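Local structure of amidase, hydantoinase/carbamoylase family (Burkholderia ambifaria, 5TP4) at residues B[257-262]-B[311-316]; B[366-371]-B[377-382]; B[210-215]-B[344-349]. The protein probably hydrolyses N-carbamoyl-L-amino acids as a zinc-dependent amidase of the peptidase M20 family. One frame throughout, in Å; residues are numbered along the deposited sequence.

In the fold
Of the parts involved, strand 212-229 comes first; 210-215, its first residues and the loop before them, form one side of contact 3. Next come helix 246-262 and helix 300-321, which meet in contact 1. Only then does helix 340-353 return to close contact 3, so the loop of contact 1 lies wholly within that of contact 3. Contact 2 follows in series and closes a short loop between helix 367-372 and strand 377-382. Contacts 2 and 3 adjoin: strands 377-382 and 212-229 are neighbours in one sheet, and Phe-381 O probably bonds to Gly-213 N (2.8 Å). Contact 1 stands apart, its nearest atoms about 18 Å from contact 2; it joins two sheet-backed helices near the second subunit.

Contact 1 of 3, residues B[257-262]-B[311-316]; sequences LERIVA and RDACAR
The guanidinium groups of Arg-259 and Arg-316 approach from opposite directions, with their planes 57° apart. Arg-259 NH2 lies at the edge of the Arg-316 group, in its plane, 3.8 Å from Arg-316 NH2. Seen from Arg-259, the approach of Arg-316 is oblique. The methyl of Ala-313 sits at the Arg-259 edge, with CB 4.1 Å from NH2. Both arginine chains bend at chi3, which brings the two NH2 atoms together beside Glu-256. Ile-260 CD1 meets Ala-313 CB at 4.0 Å. Ala-313 thus touches both an apolar and a charged neighbour. The helices 246-262 and 300-321 run nearly antiparallel here, at 150°, with segment axes 10.7 Å apart. Leu-257 faces strands 269-277 and 288-297, so the helix pair lies against the sheet. Glu-258 forms a salt bridge with Arg-321 of the second subunit. This is consistent with the dimerisation (lid) domain of M20 enzymes. No hydrogen bond joins the two segments. The two arginines are held instead by a shared anion: the NH2 of each forms a salt bridge with Glu-256 OE1. That carboxylate probably offsets the two positive charges and lets the two NH2 groups come this close.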
loop_
_atom_site.group_PDB
_atom_site.type_symbol
_atom_site.label_atom_id
_atom_site.label_comp_id
_atom_site.label_asym_id
_atom_site.label_seq_id
_atom_site.Cartn_x
_atom_site.Cartn_y
_atom_site.Cartn_z
ATOM N N LEU B 257 -14.552 -11.165 -0.647
ATOM C CA LEU B 257 -13.717 -12.118 -1.361
ATOM C C LEU B 257 -13.429 -13.336 -0.493
ATOM O O LEU B 257 -13.503 -14.481 -0.966
ATOM C CB LEU B 257 -12.420 -11.435 -1.797
ATOM C CG LEU B 257 -11.389 -12.366 -2.432
ATOM C CD1 LEU B 257 -12.037 -13.055 -3.648
ATOM C CD2 LEU B 257 -10.105 -11.601 -2.829
ATOM N N GLU B 258 -13.105 -13.106 0.785
ATOM C CA GLU B 258 -12.890 -14.227 1.698
ATOM C C GLU B 258 -14.110 -15.139 1.759
ATOM O O GLU B 258 -13.973 -16.372 1.758
ATOM C CB GLU B 258 -12.531 -13.683 3.087
ATOM C CG GLU B 258 -11.790 -14.659 3.920
ATOM C CD GLU B 258 -11.243 -14.000 5.180
ATOM O OE1 GLU B 258 -11.863 -13.031 5.667
ATOM O OE2 GLU B 258 -10.187 -14.448 5.642
ATOM N N ARG B 259 -15.314 -14.562 1.776
ATOM C CA ARG B 259 -16.527 -15.377 1.821
ATOM C C ARG B 259 -16.725 -16.151 0.518
ATOM O O ARG B 259 -17.102 -17.325 0.540
ATOM C CB ARG B 259 -17.749 -14.503 2.116
ATOM C CG ARG B 259 -19.073 -15.235 1.879
ATOM C CD ARG B 259 -20.283 -14.303 1.850
ATOM N NE ARG B 259 -20.182 -13.304 0.786
ATOM C CZ ARG B 259 -20.492 -13.533 -0.486
ATOM N NH1 ARG B 259 -20.924 -14.732 -0.854
ATOM N NH2 ARG B 259 -20.372 -12.566 -1.390
ATOM N N ILE B 260 -16.496 -15.504 -0.623
ATOM C CA ILE B 260 -16.622 -16.189 -1.912
ATOM C C ILE B 260 -15.679 -17.387 -1.985
ATOM O O ILE B 260 -16.080 -18.480 -2.400
ATOM C CB ILE B 260 -16.389 -15.191 -3.066
ATOM C CG1 ILE B 260 -17.573 -14.218 -3.132
ATOM C CG2 ILE B 260 -16.188 -15.911 -4.400
ATOM C CD1 ILE B 260 -17.288 -12.959 -3.909
ATOM N N VAL B 261 -14.425 -17.220 -1.564
ATOM C CA VAL B 261 -13.507 -18.351 -1.660
ATOM C C VAL B 261 -13.917 -19.456 -0.687
ATOM O O VAL B 261 -13.839 -20.642 -1.025
ATOM C CB VAL B 261 -12.040 -17.905 -1.480
ATOM C CG1 VAL B 261 -11.769 -17.309 -0.117
ATOM C CG2 VAL B 261 -11.101 -19.079 -1.723
ATOM N N ALA B 262 -14.399 -19.094 0.500
ATOM C CA ALA B 262 -14.892 -20.094 1.444
ATOM C C ALA B 262 -15.999 -20.944 0.825
ATOM O O ALA B 262 -16.096 -22.144 1.101
ATOM C CB ALA B 262 -15.385 -19.401 2.719
ATOM N N ARG B 311 -17.117 -9.657 -8.835
ATOM C CA ARG B 311 -17.602 -8.442 -9.469
ATOM C C ARG B 311 -18.971 -8.062 -8.935
ATOM O O ARG B 311 -19.234 -6.881 -8.671
ATOM C CB ARG B 311 -17.651 -8.626 -10.989
ATOM C CG ARG B 311 -16.287 -8.831 -11.607
ATOM C CD ARG B 311 -16.414 -9.128 -13.121
ATOM N NE ARG B 311 -15.088 -9.201 -13.745
ATOM C CZ ARG B 311 -14.397 -8.137 -14.150
ATOM N NH1 ARG B 311 -14.896 -6.910 -13.997
ATOM N NH2 ARG B 311 -13.201 -8.300 -14.694
ATOM N N ASP B 312 -19.860 -9.050 -8.776
ATOM C CA ASP B 312 -21.197 -8.780 -8.249
ATOM C C ASP B 312 -21.106 -8.236 -6.828
ATOM O O ASP B 312 -21.783 -7.259 -6.475
ATOM C CB ASP B 312 -22.044 -10.050 -8.258
ATOM C CG ASP B 312 -22.301 -10.596 -9.671
ATOM O OD1 ASP B 312 -22.258 -9.820 -10.649
ATOM O OD2 ASP B 312 -22.571 -11.808 -9.799
ATOM N N ALA B 313 -20.295 -8.883 -5.993
ATOM C CA ALA B 313 -20.182 -8.474 -4.591
ATOM C C ALA B 313 -19.617 -7.070 -4.468
ATOM O O ALA B 313 -20.117 -6.252 -3.683
ATOM C CB ALA B 313 -19.308 -9.461 -3.813
ATOM N N CYS B 314 -18.533 -6.784 -5.198
ATOM C CA CYS B 314 -17.953 -5.449 -5.130
ATOM C C CYS B 314 -18.927 -4.388 -5.620
ATOM O O CYS B 314 -18.956 -3.274 -5.088
ATOM C CB CYS B 314 -16.651 -5.404 -5.928
ATOM S SG CYS B 314 -15.327 -6.361 -5.165
ATOM N N ALA B 315 -19.714 -4.694 -6.659
ATOM C CA ALA B 315 -20.717 -3.732 -7.092
ATOM C C ALA B 315 -21.700 -3.425 -5.970
ATOM O O ALA B 315 -22.083 -2.269 -5.774
ATOM C CB ALA B 315 -21.465 -4.262 -8.312
ATOM N N ARG B 316 -22.128 -4.456 -5.233
ATOM C CA ARG B 316 -23.096 -4.257 -4.154
ATOM C C ARG B 316 -22.492 -3.425 -3.030
ATOM O O ARG B 316 -23.128 -2.487 -2.526
ATOM C CB ARG B 316 -23.569 -5.613 -3.628
ATOM C CG ARG B 316 -24.430 -5.537 -2.382
ATOM C CD ARG B 316 -25.069 -6.893 -2.037
ATOM N NE ARG B 316 -24.135 -8.022 -2.123
ATOM C CZ ARG B 316 -23.184 -8.298 -1.226
ATOM N NH1 ARG B 316 -23.006 -7.517 -0.157
ATOM N NH2 ARG B 316 -22.397 -9.354 -1.407
#

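Contact 2 of 3, residues B[366-371]-B[377-382]; sequences HDAILL and TAMVFI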
loop_
_atom_site.group_PDB
_atom_site.type_symbol
_atom_site.label_atom_id
_atom_site.label_comp_id
_atom_site.label_asym_id
_atom_site.label_seq_id
_atom_site.Cartn_x
_atom_site.Cartn_y
_atom_site.Cartn_z
ATOM N N HIS B 366 6.031 -24.809 -13.273
ATOM C CA HIS B 366 7.164 -25.696 -13.484
ATOM C C HIS B 366 7.258 -25.937 -14.970
ATOM O O HIS B 366 6.277 -25.768 -15.698
ATOM C CB HIS B 366 7.000 -27.048 -12.794
ATOM C CG HIS B 366 6.808 -26.925 -11.323
ATOM N ND1 HIS B 366 7.822 -26.513 -10.481
ATOM C CD2 HIS B 366 5.705 -27.072 -10.556
ATOM C CE1 HIS B 366 7.355 -26.447 -9.245
ATOM N NE2 HIS B 366 6.075 -26.774 -9.263
ATOM N N ASP B 367 8.430 -26.383 -15.408
ATOM C CA ASP B 367 8.537 -26.810 -16.801
ATOM C C ASP B 367 7.507 -27.879 -17.144
ATOM O O ASP B 367 7.027 -27.919 -18.286
ATOM C CB ASP B 367 9.943 -27.324 -17.055
ATOM C CG ASP B 367 10.987 -26.210 -16.984
ATOM O OD1 ASP B 367 10.908 -25.236 -17.789
ATOM O OD2 ASP B 367 11.901 -26.295 -16.107
ATOM N N ALA B 368 7.166 -28.751 -16.185
ATOM C CA ALA B 368 6.123 -29.754 -16.420
ATOM C C ALA B 368 4.814 -29.147 -16.912
ATOM O O ALA B 368 4.094 -29.794 -17.678
ATOM C CB ALA B 368 5.851 -30.557 -15.150
ATOM N N ILE B 369 4.477 -27.928 -16.470
ATOM C CA ILE B 369 3.237 -27.281 -16.921
ATOM C C ILE B 369 3.230 -27.120 -18.439
ATOM O O ILE B 369 2.221 -27.399 -19.128
ATOM C CB ILE B 369 3.068 -25.919 -16.224
ATOM C CG1 ILE B 369 2.890 -26.113 -14.727
ATOM C CG2 ILE B 369 1.864 -25.177 -16.849
ATOM C CD1 ILE B 369 1.665 -26.926 -14.348
ATOM N N LEU B 370 4.349 -26.630 -18.984
ATOM C CA LEU B 370 4.465 -26.455 -20.428
ATOM C C LEU B 370 4.478 -27.800 -21.138
ATOM O O LEU B 370 3.837 -27.958 -22.184
ATOM C CB LEU B 370 5.740 -25.680 -20.769
ATOM C CG LEU B 370 5.778 -24.153 -20.605
ATOM C CD1 LEU B 370 4.973 -23.458 -21.675
ATOM C CD2 LEU B 370 5.340 -23.686 -19.176
ATOM N N LEU B 371 5.209 -28.774 -20.595
ATOM C CA LEU B 371 5.295 -30.080 -21.255
ATOM C C LEU B 371 3.936 -30.763 -21.307
ATOM O O LEU B 371 3.599 -31.414 -22.305
ATOM C CB LEU B 371 6.299 -30.992 -20.549
ATOM C CG LEU B 371 7.754 -30.914 -21.043
ATOM C CD1 LEU B 371 7.957 -31.509 -22.456
ATOM C CD2 LEU B 371 8.310 -29.477 -21.040
ATOM N N THR B 377 2.459 -36.239 -19.158
ATOM C CA THR B 377 3.288 -35.662 -18.109
ATOM C C THR B 377 2.779 -36.036 -16.726
ATOM O O THR B 377 1.566 -36.151 -16.507
ATOM C CB THR B 377 3.327 -34.117 -18.254
ATOM O OG1 THR B 377 4.060 -33.778 -19.448
ATOM C CG2 THR B 377 3.990 -33.430 -17.052
ATOM N N ALA B 378 3.715 -36.222 -15.787
ATOM C CA ALA B 378 3.340 -36.379 -14.385
ATOM C C ALA B 378 4.438 -35.763 -13.544
ATOM O O ALA B 378 5.567 -35.548 -14.013
ATOM C CB ALA B 378 3.138 -37.849 -13.961
ATOM N N MET B 379 4.101 -35.469 -12.288
ATOM C CA MET B 379 5.114 -34.962 -11.363
ATOM C C MET B 379 5.090 -35.728 -10.049
ATOM O O MET B 379 4.051 -36.259 -9.619
ATOM C CB MET B 379 4.930 -33.474 -11.044
ATOM C CG MET B 379 5.270 -32.513 -12.204
ATOM S SD MET B 379 5.141 -30.778 -11.637
ATOM C CE MET B 379 6.597 -30.653 -10.618
ATOM N N VAL B 380 6.259 -35.752 -9.395
ATOM C CA VAL B 380 6.401 -36.279 -8.040
ATOM C C VAL B 380 6.756 -35.109 -7.146
ATOM O O VAL B 380 7.837 -34.529 -7.304
ATOM C CB VAL B 380 7.500 -37.353 -7.929
ATOM C CG1 VAL B 380 7.455 -37.992 -6.511
ATOM C CG2 VAL B 380 7.359 -38.443 -9.017
ATOM N N PHE B 381 5.881 -34.780 -6.180
ATOM C CA PHE B 381 6.249 -33.814 -5.144
ATOM C C PHE B 381 6.782 -34.523 -3.901
ATOM O O PHE B 381 6.298 -35.600 -3.530
ATOM C CB PHE B 381 5.057 -32.979 -4.667
ATOM C CG PHE B 381 4.761 -31.737 -5.473
ATOM C CD1 PHE B 381 5.566 -31.307 -6.497
ATOM C CD2 PHE B 381 3.621 -31.018 -5.164
ATOM C CE1 PHE B 381 5.250 -30.145 -7.215
ATOM C CE2 PHE B 381 3.280 -29.861 -5.870
ATOM C CZ PHE B 381 4.094 -29.425 -6.888
ATOM N N ILE B 382 7.746 -33.883 -3.240
ATOM C CA ILE B 382 8.192 -34.264 -1.897
ATOM C C ILE B 382 7.958 -33.088 -0.954
ATOM O O ILE B 382 7.886 -31.923 -1.381
ATOM C CB ILE B 382 9.673 -34.720 -1.880
ATOM C CG1 ILE B 382 10.648 -33.607 -2.318
ATOM C CG2 ILE B 382 9.845 -35.981 -2.731
ATOM C CD1 ILE B 382 12.096 -33.889 -1.936
#
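Helix 367-371 and strand 377-382 run almost antiparallel, at 162°, with axes 8.3 Å apart. This is a helix packed on a strand of the central sheet of the M20 peptidase fold, next to the zinc site. The backbones are nearest at Leu-371 and Thr-377, close to the short connection between the segments, and diverge toward His-366. No hydrogen bond crosses between them. Thr-377 packs its CG2 against the carbonyl of Ala-368. Its OG1 is near Leu-371 C, but its hydrogen bond is to Val-375 O. Met-379 packs on the Ala-368 methyl: Ala-368 CB lies 3.6 Å from both CG and SD. The Met-379 chain runs out extended at chi2 and then bends at chi3 (73°). That bend lays the terminal methyl over one face of the His-366 imidazole, offset toward the rim, as a CH-pi contact, with CE 3.9 Å from the ring centroid. The sulfur reaches the same ring obliquely. The His-366 ring also meets that of His-198, a zinc ligand, and its side chain is about 4 Å from a bound zinc ion. All the touching residues are buried. Met-379 packs on His-366, which lies beside the metal site. At the end of the His-366 ring, NE2 lies near the plane of the Phe-381 ring at its edge, 4.0 Å from CE1.

Contact 3 of 3, residues B[210-215]-B[344-349]; sequences TTIGIV and ELVARA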
loop_
_atom_site.group_PDB
_atom_site.type_symbol
_atom_site.label_atom_id
_atom_site.label_comp_id
_atom_site.label_asym_id
_atom_site.label_seq_id
_atom_site.Cartn_x
_atom_site.Cartn_y
_atom_site.Cartn_z
ATOM N N THR B 210 2.979 -36.449 4.746
ATOM C CA THR B 210 2.859 -37.180 3.500
ATOM C C THR B 210 4.191 -37.133 2.776
ATOM O O THR B 210 4.724 -36.048 2.539
ATOM C CB THR B 210 1.788 -36.566 2.599
ATOM O OG1 THR B 210 0.581 -36.389 3.344
ATOM C CG2 THR B 210 1.532 -37.471 1.441
ATOM N N THR B 211 4.716 -38.302 2.426
ATOM C CA THR B 211 5.999 -38.373 1.737
ATOM C C THR B 211 5.887 -38.024 0.258
ATOM O O THR B 211 6.755 -37.328 -0.282
ATOM C CB THR B 211 6.599 -39.762 1.904
ATOM O OG1 THR B 211 6.797 -39.998 3.302
ATOM C CG2 THR B 211 7.956 -39.856 1.187
ATOM N N ILE B 212 4.838 -38.491 -0.412
ATOM C CA ILE B 212 4.714 -38.401 -1.870
ATOM C C ILE B 212 3.488 -37.572 -2.239
ATOM O O ILE B 212 2.357 -37.958 -1.933
ATOM C CB ILE B 212 4.618 -39.785 -2.524
ATOM C CG1 ILE B 212 5.828 -40.659 -2.124
ATOM C CG2 ILE B 212 4.502 -39.629 -4.096
ATOM C CD1 ILE B 212 7.203 -40.082 -2.612
ATOM N N GLY B 213 3.714 -36.450 -2.928
ATOM C CA GLY B 213 2.604 -35.739 -3.529
ATOM C C GLY B 213 2.396 -36.255 -4.941
ATOM O O GLY B 213 3.293 -36.154 -5.781
ATOM N N ILE B 214 1.239 -36.855 -5.194
ATOM C CA ILE B 214 0.848 -37.336 -6.528
ATOM C C ILE B 214 0.255 -36.126 -7.246
ATOM O O ILE B 214 -0.899 -35.769 -7.025
ATOM C CB ILE B 214 -0.151 -38.490 -6.441
ATOM C CG1 ILE B 214 0.444 -39.681 -5.695
ATOM C CG2 ILE B 214 -0.574 -38.948 -7.861
ATOM C CD1 ILE B 214 -0.617 -40.589 -5.077
ATOM N N VAL B 215 1.041 -35.466 -8.100
ATOM C CA VAL B 215 0.629 -34.145 -8.580
ATOM C C VAL B 215 -0.379 -34.314 -9.706
ATOM O O VAL B 215 -0.135 -35.051 -10.666
ATOM C CB VAL B 215 1.842 -33.309 -9.031
ATOM C CG1 VAL B 215 1.390 -31.912 -9.302
ATOM C CG2 VAL B 215 2.927 -33.280 -7.952
ATOM N N GLU B 344 -1.018 -42.060 -12.700
ATOM C CA GLU B 344 -1.301 -43.355 -12.083
ATOM C C GLU B 344 -0.022 -44.148 -11.838
ATOM O O GLU B 344 0.055 -44.914 -10.877
ATOM C CB GLU B 344 -2.283 -44.145 -12.957
ATOM C CG GLU B 344 -2.582 -45.557 -12.477
ATOM C CD GLU B 344 -3.517 -46.300 -13.432
ATOM O OE1 GLU B 344 -4.553 -45.707 -13.770
ATOM O OE2 GLU B 344 -3.205 -47.436 -13.872
ATOM N N LEU B 345 1.002 -43.979 -12.693
ATOM C CA LEU B 345 2.259 -44.682 -12.431
ATOM C C LEU B 345 2.917 -44.155 -11.161
ATOM O O LEU B 345 3.524 -44.916 -10.394
ATOM C CB LEU B 345 3.222 -44.516 -13.608
ATOM C CG LEU B 345 2.752 -45.154 -14.924
ATOM C CD1 LEU B 345 3.770 -44.894 -16.029
ATOM C CD2 LEU B 345 2.518 -46.670 -14.767
ATOM N N VAL B 346 2.858 -42.832 -10.958
ATOM C CA VAL B 346 3.391 -42.235 -9.739
ATOM C C VAL B 346 2.684 -42.807 -8.522
ATOM O O VAL B 346 3.324 -43.209 -7.536
ATOM C CB VAL B 346 3.262 -40.703 -9.803
ATOM C CG1 VAL B 346 3.661 -40.059 -8.462
ATOM C CG2 VAL B 346 4.155 -40.162 -10.904
ATOM N N ALA B 347 1.352 -42.840 -8.572
ATOM C CA ALA B 347 0.567 -43.374 -7.468
ATOM C C ALA B 347 0.925 -44.829 -7.205
ATOM O O ALA B 347 1.120 -45.234 -6.056
ATOM C CB ALA B 347 -0.930 -43.228 -7.778
ATOM N N ARG B 348 1.016 -45.638 -8.266
ATOM C CA ARG B 348 1.270 -47.055 -8.059
ATOM C C ARG B 348 2.646 -47.273 -7.444
ATOM O O ARG B 348 2.820 -48.180 -6.619
ATOM C CB ARG B 348 1.150 -47.842 -9.374
ATOM C CG ARG B 348 -0.236 -47.876 -9.990
ATOM C CD ARG B 348 -0.205 -48.688 -11.326
ATOM N NE ARG B 348 -1.549 -48.886 -11.868
ATOM C CZ ARG B 348 -2.331 -49.919 -11.546
ATOM N NH1 ARG B 348 -1.902 -50.868 -10.702
ATOM N NH2 ARG B 348 -3.543 -50.013 -12.069
ATOM N N ALA B 349 3.642 -46.472 -7.846
ATOM C CA ALA B 349 4.967 -46.627 -7.255
ATOM C C ALA B 349 4.929 -46.269 -5.782
ATOM O O ALA B 349 5.501 -46.989 -4.940
ATOM C CB ALA B 349 5.998 -45.777 -8.000
#
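Apolar packing carries the whole contact between Ile-214 and Ile-212 on the strand and Val-346 and Ala-347 on the helix. Ile-214 does most of it. Its CD1 reaches the Ala-347 methyl, 3.8 Å from CB, and lies nearly as near to Ala-347 CA. Its CG1 also faces Val-346 CG1 at 4.3 Å. CG1 of Ile-214 stands anti to the carbonyl carbon (chi1 -61°) and chi2 is extended (156°), which carries CD1 out to the helix backbone. Ile-212 touches more loosely through CG2, 4.5 Å from Val-346 CG1. Val-346 therefore sets one methyl branch against both isoleucines. Its CG2 packs on Ala-378 of the next strand, and both branches lie near Val-380.

Polar interactions do not cross the contact. On the helix, one turn apart, Arg-348 grips Glu-344 side-on: NE and NH2 both donate to OE2, with NE at 3.0 Å. This salt bridge belongs to one of two conformers of Glu-344 and is doubtful to that extent. Backbone hydrogen bonds tie Ile-212 and Ile-214 to strand 357-362.

Strand and helix run nearly antiparallel, at 160°, with axes 8.3 Å apart. Such a helix laid on a mixed sheet is characteristic of the alpha/beta catalytic domain of M20 peptidases.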